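Local atomic coordinates of extracellular solute-binding protein, family 1 (Bifidobacterium longum subsp. infantis ATCC 15697, PDB entry 3QUF), a protein that probably captures a small solute outside the cell, plausibly a sugar, and delivers it to an ABC-type importer of the membrane. Residues P283-G297 with D356-W369. Numbering follows the deposited sequence.
Sequences PFPAYSKEDGQWING and DVVDNYFKQNKFYW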
loop_
_atom_site.group_PDB
_atom_site.type_symbol
_atom_site.label_atom_id
_atom_site.label_comp_id
_atom_site.label_asym_id
_atom_site.label_seq_id
_atom_site.Cartn_x
_atom_site.Cartn_y
_atom_site.Cartn_z
ATOM N N PRO A 283 12.306 7.446 -5.297
ATOM C CA PRO A 283 11.561 6.252 -5.640
ATOM C C PRO A 283 12.501 5.050 -5.769
ATOM O O PRO A 283 13.742 5.203 -5.780
ATOM C CB PRO A 283 10.966 6.606 -7.020
ATOM C CG PRO A 283 11.982 7.509 -7.619
ATOM C CD PRO A 283 12.543 8.316 -6.465
ATOM N N PHE A 284 11.936 3.859 -5.867
ATOM C CA PHE A 284 12.774 2.691 -6.067
ATOM C C PHE A 284 13.398 2.723 -7.457
ATOM O O PHE A 284 12.781 3.225 -8.409
ATOM C CB PHE A 284 11.989 1.413 -5.878
ATOM C CG PHE A 284 11.473 1.250 -4.489
ATOM C CD1 PHE A 284 12.288 0.797 -3.469
ATOM C CD2 PHE A 284 10.177 1.621 -4.191
ATOM C CE1 PHE A 284 11.811 0.714 -2.164
ATOM C CE2 PHE A 284 9.699 1.547 -2.897
ATOM C CZ PHE A 284 10.515 1.077 -1.885
ATOM N N PRO A 285 14.614 2.207 -7.588
ATOM C CA PRO A 285 15.218 2.135 -8.910
ATOM C C PRO A 285 14.379 1.332 -9.892
ATOM O O PRO A 285 13.689 0.388 -9.521
ATOM C CB PRO A 285 16.543 1.421 -8.666
ATOM C CG PRO A 285 16.805 1.564 -7.192
ATOM C CD PRO A 285 15.448 1.545 -6.581
ATOM N N ALA A 286 14.427 1.741 -11.145
ATOM C CA ALA A 286 13.679 1.062 -12.175
ATOM C C ALA A 286 14.257 -0.313 -12.517
ATOM O O ALA A 286 15.464 -0.552 -12.446
ATOM C CB ALA A 286 13.640 1.923 -13.452
ATOM N N TYR A 287 13.379 -1.183 -12.973
ATOM C CA TYR A 287 13.787 -2.472 -13.533
ATOM C C TYR A 287 14.719 -2.321 -14.734
ATOM O O TYR A 287 15.713 -3.001 -14.796
ATOM C CB TYR A 287 12.544 -3.233 -13.891
ATOM C CG TYR A 287 12.736 -4.565 -14.538
ATOM C CD1 TYR A 287 13.097 -5.677 -13.780
ATOM C CD2 TYR A 287 12.472 -4.739 -15.885
ATOM C CE1 TYR A 287 13.241 -6.925 -14.368
ATOM C CE2 TYR A 287 12.582 -6.007 -16.488
ATOM C CZ TYR A 287 12.982 -7.079 -15.713
ATOM O OH TYR A 287 13.064 -8.342 -16.269
ATOM N N SER A 288 14.430 -1.397 -15.651
ATOM C CA SER A 288 15.259 -1.234 -16.858
ATOM C C SER A 288 15.345 0.155 -17.468
ATOM O O SER A 288 16.392 0.487 -18.065
ATOM C CB SER A 288 14.822 -2.225 -17.956
ATOM O OG SER A 288 13.626 -1.817 -18.581
ATOM N N LYS A 289 14.284 0.956 -17.369
ATOM C CA LYS A 289 14.207 2.254 -18.048
ATOM C C LYS A 289 14.626 3.424 -17.159
ATOM O O LYS A 289 14.427 3.400 -15.929
ATOM C CB LYS A 289 12.801 2.493 -18.565
ATOM C CG LYS A 289 12.295 1.399 -19.512
ATOM C CD LYS A 289 10.922 1.728 -20.090
ATOM C CE LYS A 289 10.498 0.745 -21.201
ATOM N NZ LYS A 289 9.047 0.936 -21.584
ATOM N N GLU A 290 15.195 4.458 -17.783
ATOM C CA GLU A 290 15.688 5.611 -17.011
ATOM C C GLU A 290 14.545 6.337 -16.288
ATOM O O GLU A 290 14.784 7.031 -15.316
ATOM C CB GLU A 290 16.490 6.585 -17.891
ATOM C CG GLU A 290 17.921 6.093 -18.171
ATOM C CD GLU A 290 18.864 6.294 -16.979
ATOM O OE1 GLU A 290 19.058 7.466 -16.571
ATOM O OE2 GLU A 290 19.434 5.288 -16.480
ATOM N N ASP A 291 13.323 6.191 -16.789
ATOM C CA ASP A 291 12.154 6.787 -16.164
ATOM C C ASP A 291 11.168 5.783 -15.576
ATOM O O ASP A 291 9.999 6.099 -15.384
ATOM C CB ASP A 291 11.434 7.667 -17.181
ATOM C CG ASP A 291 10.793 6.859 -18.330
ATOM O OD1 ASP A 291 10.915 5.605 -18.404
ATOM O OD2 ASP A 291 10.148 7.516 -19.179
ATOM N N GLY A 292 11.645 4.591 -15.253
ATOM C CA GLY A 292 10.762 3.466 -14.918
ATOM C C GLY A 292 10.542 3.279 -13.421
ATOM O O GLY A 292 10.159 2.191 -12.989
ATOM N N GLN A 293 10.792 4.331 -12.644
ATOM C CA GLN A 293 10.701 4.227 -11.175
ATOM C C GLN A 293 9.270 4.251 -10.638
ATOM O O GLN A 293 8.393 4.965 -11.167
ATOM C CB GLN A 293 11.518 5.303 -10.469
ATOM C CG GLN A 293 12.977 5.402 -10.883
ATOM C CD GLN A 293 13.167 6.117 -12.201
ATOM O OE1 GLN A 293 12.276 6.855 -12.679
ATOM N NE2 GLN A 293 14.346 5.898 -12.820
ATOM N N TRP A 294 9.052 3.445 -9.593
ATOM C CA TRP A 294 7.790 3.370 -8.851
ATOM C C TRP A 294 8.059 3.560 -7.352
ATOM O O TRP A 294 9.180 3.425 -6.883
ATOM C CB TRP A 294 7.094 2.019 -9.099
ATOM C CG TRP A 294 6.410 1.971 -10.433
ATOM C CD1 TRP A 294 7.011 2.094 -11.639
ATOM C CD2 TRP A 294 5.020 1.894 -10.684
ATOM N NE1 TRP A 294 6.088 2.121 -12.639
ATOM C CE2 TRP A 294 4.847 1.972 -12.090
ATOM C CE3 TRP A 294 3.887 1.791 -9.876
ATOM C CZ2 TRP A 294 3.593 1.913 -12.691
ATOM C CZ3 TRP A 294 2.660 1.706 -10.473
ATOM C CH2 TRP A 294 2.521 1.811 -11.890
ATOM N N ILE A 295 6.994 3.851 -6.609
ATOM C CA ILE A 295 7.036 3.843 -5.154
ATOM C C ILE A 295 6.111 2.744 -4.645
ATOM O O ILE A 295 5.318 2.157 -5.384
ATOM C CB ILE A 295 6.710 5.222 -4.536
ATOM C CG1 ILE A 295 5.258 5.619 -4.801
ATOM C CG2 ILE A 295 7.696 6.269 -5.047
ATOM C CD1 ILE A 295 4.834 6.929 -4.201
ATOM N N ASN A 296 6.258 2.422 -3.377
ATOM C CA ASN A 296 5.302 1.565 -2.732
ATOM C C ASN A 296 4.062 2.398 -2.363
ATOM O O ASN A 296 4.139 3.572 -1.988
ATOM C CB ASN A 296 5.820 1.011 -1.385
ATOM C CG ASN A 296 7.006 0.020 -1.473
ATOM O OD1 ASN A 296 7.690 -0.184 -0.450
ATOM N ND2 ASN A 296 7.265 -0.593 -2.628
ATOM N N GLY A 297 2.913 1.748 -2.339
ATOM C CA GLY A 297 1.743 2.375 -1.764
ATOM C C GLY A 297 0.485 1.616 -2.097
ATOM O O GLY A 297 0.473 0.668 -2.893
ATOM N N ASP A 356 9.132 15.236 -4.341
ATOM C CA ASP A 356 9.367 14.403 -5.568
ATOM C C ASP A 356 8.505 13.155 -5.553
ATOM O O ASP A 356 7.742 12.886 -6.503
ATOM C CB ASP A 356 10.862 14.050 -5.726
ATOM C CG ASP A 356 11.185 13.186 -7.012
ATOM O OD1 ASP A 356 10.656 13.452 -8.129
ATOM O OD2 ASP A 356 12.026 12.245 -6.907
ATOM N N VAL A 357 8.600 12.377 -4.486
ATOM C CA VAL A 357 7.868 11.123 -4.438
ATOM C C VAL A 357 6.354 11.347 -4.510
ATOM O O VAL A 357 5.640 10.621 -5.187
ATOM C CB VAL A 357 8.328 10.178 -3.291
ATOM C CG1 VAL A 357 9.759 9.716 -3.554
ATOM C CG2 VAL A 357 8.235 10.794 -1.955
ATOM N N VAL A 358 5.859 12.387 -3.861
ATOM C CA VAL A 358 4.440 12.670 -3.921
ATOM C C VAL A 358 4.018 13.230 -5.272
ATOM O O VAL A 358 3.078 12.709 -5.900
ATOM C CB VAL A 358 3.995 13.570 -2.781
ATOM C CG1 VAL A 358 2.540 14.029 -2.934
ATOM C CG2 VAL A 358 4.193 12.774 -1.462
ATOM N N ASP A 359 4.678 14.295 -5.730
ATOM C CA ASP A 359 4.239 14.928 -6.964
ATOM C C ASP A 359 4.499 14.115 -8.224
ATOM O O ASP A 359 3.688 14.152 -9.145
ATOM C CB ASP A 359 4.900 16.280 -7.155
ATOM C CG ASP A 359 4.364 17.345 -6.207
ATOM O OD1 ASP A 359 3.429 17.088 -5.399
ATOM O OD2 ASP A 359 4.935 18.440 -6.278
ATOM N N ASN A 360 5.617 13.403 -8.280
ATOM C CA ASN A 360 6.027 12.762 -9.513
ATOM C C ASN A 360 5.736 11.265 -9.578
ATOM O O ASN A 360 5.875 10.656 -10.635
ATOM C CB ASN A 360 7.486 13.073 -9.786
ATOM C CG ASN A 360 7.713 14.557 -9.965
ATOM O OD1 ASN A 360 6.896 15.245 -10.600
ATOM N ND2 ASN A 360 8.766 15.079 -9.336
ATOM N N TYR A 361 5.333 10.675 -8.442
ATOM C CA TYR A 361 5.022 9.256 -8.382
ATOM C C TYR A 361 3.638 9.031 -7.830
ATOM O O TYR A 361 2.805 8.454 -8.517
ATOM C CB TYR A 361 6.146 8.443 -7.644
ATOM C CG TYR A 361 7.429 8.632 -8.380
ATOM C CD1 TYR A 361 7.766 7.820 -9.470
ATOM C CD2 TYR A 361 8.258 9.714 -8.079
ATOM C CE1 TYR A 361 8.916 8.059 -10.189
ATOM C CE2 TYR A 361 9.426 9.952 -8.807
ATOM C CZ TYR A 361 9.716 9.143 -9.879
ATOM O OH TYR A 361 10.857 9.389 -10.616
ATOM N N PHE A 362 3.356 9.444 -6.602
ATOM C CA PHE A 362 2.024 9.225 -6.030
ATOM C C PHE A 362 0.927 9.885 -6.882
ATOM O O PHE A 362 -0.036 9.238 -7.288
ATOM C CB PHE A 362 1.955 9.702 -4.579
ATOM C CG PHE A 362 0.587 9.579 -3.992
ATOM C CD1 PHE A 362 0.043 8.355 -3.720
ATOM C CD2 PHE A 362 -0.158 10.724 -3.726
ATOM C CE1 PHE A 362 -1.251 8.263 -3.213
ATOM C CE2 PHE A 362 -1.454 10.620 -3.222
ATOM C CZ PHE A 362 -1.971 9.378 -2.961
ATOM N N LYS A 363 1.097 11.154 -7.180
ATOM C CA LYS A 363 0.094 11.867 -7.977
ATOM C C LYS A 363 0.034 11.411 -9.438
ATOM O O LYS A 363 -0.929 11.703 -10.127
ATOM C CB LYS A 363 0.304 13.363 -7.869
ATOM C CG LYS A 363 -0.063 13.873 -6.446
ATOM C CD LYS A 363 -0.025 15.419 -6.364
ATOM C CE LYS A 363 -1.434 16.025 -6.267
ATOM N NZ LYS A 363 -2.194 15.879 -7.558
ATOM N N GLN A 364 1.047 10.700 -9.890
ATOM C CA GLN A 364 1.081 10.117 -11.235
ATOM C C GLN A 364 0.672 8.638 -11.267
ATOM O O GLN A 364 0.847 7.983 -12.303
ATOM C CB GLN A 364 2.480 10.270 -11.805
ATOM C CG GLN A 364 2.972 11.704 -11.818
ATOM C CD GLN A 364 2.046 12.632 -12.550
ATOM O OE1 GLN A 364 1.484 12.269 -13.576
ATOM N NE2 GLN A 364 1.871 13.841 -12.019
ATOM N N ASN A 365 0.122 8.120 -10.158
ATOM C CA ASN A 365 -0.336 6.731 -10.080
ATOM C C ASN A 365 0.775 5.717 -10.305
ATOM O O ASN A 365 0.575 4.667 -10.951
ATOM C CB ASN A 365 -1.554 6.504 -11.023
ATOM C CG ASN A 365 -2.739 7.357 -10.613
ATOM O OD1 ASN A 365 -3.147 7.347 -9.470
ATOM N ND2 ASN A 365 -3.218 8.176 -11.523
ATOM N N LYS A 366 1.980 6.056 -9.865
ATOM C CA LYS A 366 3.094 5.122 -9.926
ATOM C C LYS A 366 3.417 4.562 -8.521
ATOM O O LYS A 366 4.559 4.600 -8.094
ATOM C CB LYS A 366 4.320 5.801 -10.511
ATOM C CG LYS A 366 4.129 6.279 -11.941
ATOM C CD LYS A 366 5.425 6.721 -12.622
ATOM C CE LYS A 366 6.176 5.493 -13.294
ATOM N NZ LYS A 366 7.691 5.672 -13.705
ATOM N N PHE A 367 2.398 4.086 -7.834
ATOM C CA PHE A 367 2.544 3.420 -6.559
ATOM C C PHE A 367 1.850 2.063 -6.628
ATOM O O PHE A 367 0.818 1.902 -7.308
ATOM C CB PHE A 367 1.987 4.264 -5.404
ATOM C CG PHE A 367 0.496 4.572 -5.505
ATOM C CD1 PHE A 367 0.055 5.697 -6.178
ATOM C CD2 PHE A 367 -0.429 3.780 -4.842
ATOM C CE1 PHE A 367 -1.288 5.988 -6.259
ATOM C CE2 PHE A 367 -1.789 4.062 -4.913
ATOM C CZ PHE A 367 -2.206 5.183 -5.610
ATOM N N TYR A 368 2.386 1.091 -5.904
ATOM C CA TYR A 368 1.854 -0.255 -5.946
ATOM C C TYR A 368 2.244 -1.019 -4.687
ATOM O O TYR A 368 3.257 -0.729 -4.083
ATOM C CB TYR A 368 2.364 -1.006 -7.194
ATOM C CG TYR A 368 1.791 -2.383 -7.352
ATOM C CD1 TYR A 368 0.430 -2.557 -7.538
ATOM C CD2 TYR A 368 2.595 -3.540 -7.240
ATOM C CE1 TYR A 368 -0.140 -3.805 -7.678
ATOM C CE2 TYR A 368 2.067 -4.770 -7.437
ATOM C CZ TYR A 368 0.669 -4.912 -7.623
ATOM O OH TYR A 368 0.080 -6.133 -7.765
ATOM N N TRP A 369 1.420 -1.997 -4.346
ATOM C CA TRP A 369 1.705 -2.992 -3.336
ATOM C C TRP A 369 1.009 -4.286 -3.782
ATOM O O TRP A 369 -0.031 -4.232 -4.434
ATOM C CB TRP A 369 1.186 -2.524 -1.959
ATOM C CG TRP A 369 1.754 -3.350 -0.839
ATOM C CD1 TRP A 369 1.081 -4.238 -0.037
ATOM C CD2 TRP A 369 3.114 -3.354 -0.392
ATOM N NE1 TRP A 369 1.949 -4.805 0.873
ATOM C CE2 TRP A 369 3.206 -4.285 0.661
ATOM C CE3 TRP A 369 4.277 -2.687 -0.810
ATOM C CZ2 TRP A 369 4.401 -4.542 1.317
ATOM C CZ3 TRP A 369 5.443 -2.944 -0.164
ATOM C CH2 TRP A 369 5.503 -3.874 0.892
HETATM O O HOH W 1 10.647 8.883 -13.278
HETATM O O HOH W 2 7.077 3.065 -15.543
HETATM O O HOH W 3 5.906 -0.643 -5.255
HETATM O O HOH W 4 -1.356 -0.740 -4.471
#
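I295 and N296 pair in parallel with F367 and Y368, joined by backbone hydrogen bonds from I295 N to K366 O (2.9 Å), Y368 N to I295 O and G297 N to Y368 O; helix 356-362, ended by a Schellman motif with N365 at its C-prime position, crosses strand 295-297 at -86°. Side chains of both segments add to this short pairing. K366 lays its CA over the six-membered ring of W294, a CH-pi contact 3.6 Å from the centroid, while a bend at chi3 (86°) brings NZ back to hydrogen-bond Q293 O at 2.7 Å. A glycine in place of W294 would probably open a gap under K366 CA and strip K366 CE of its packing, leaving the chain held mainly through NZ. Nearer the helix, P283 CB stands almost centrally over one face of the Y361 ring, 3.9 Å from its centroid, and Q293 O meets the ring edge; one water bridges Y361 OH and Q293 OE1. I295 puts CG2 against Y361 CB (3.7 Å) and CD1 against F362 CB. Within the sheet, 295-297 runs between 367-368 and the antiparallel strand 135-144; helix 356-362 packs on the I295 and F367 face, and helix 188-199 brings A195 to W294 and Y368.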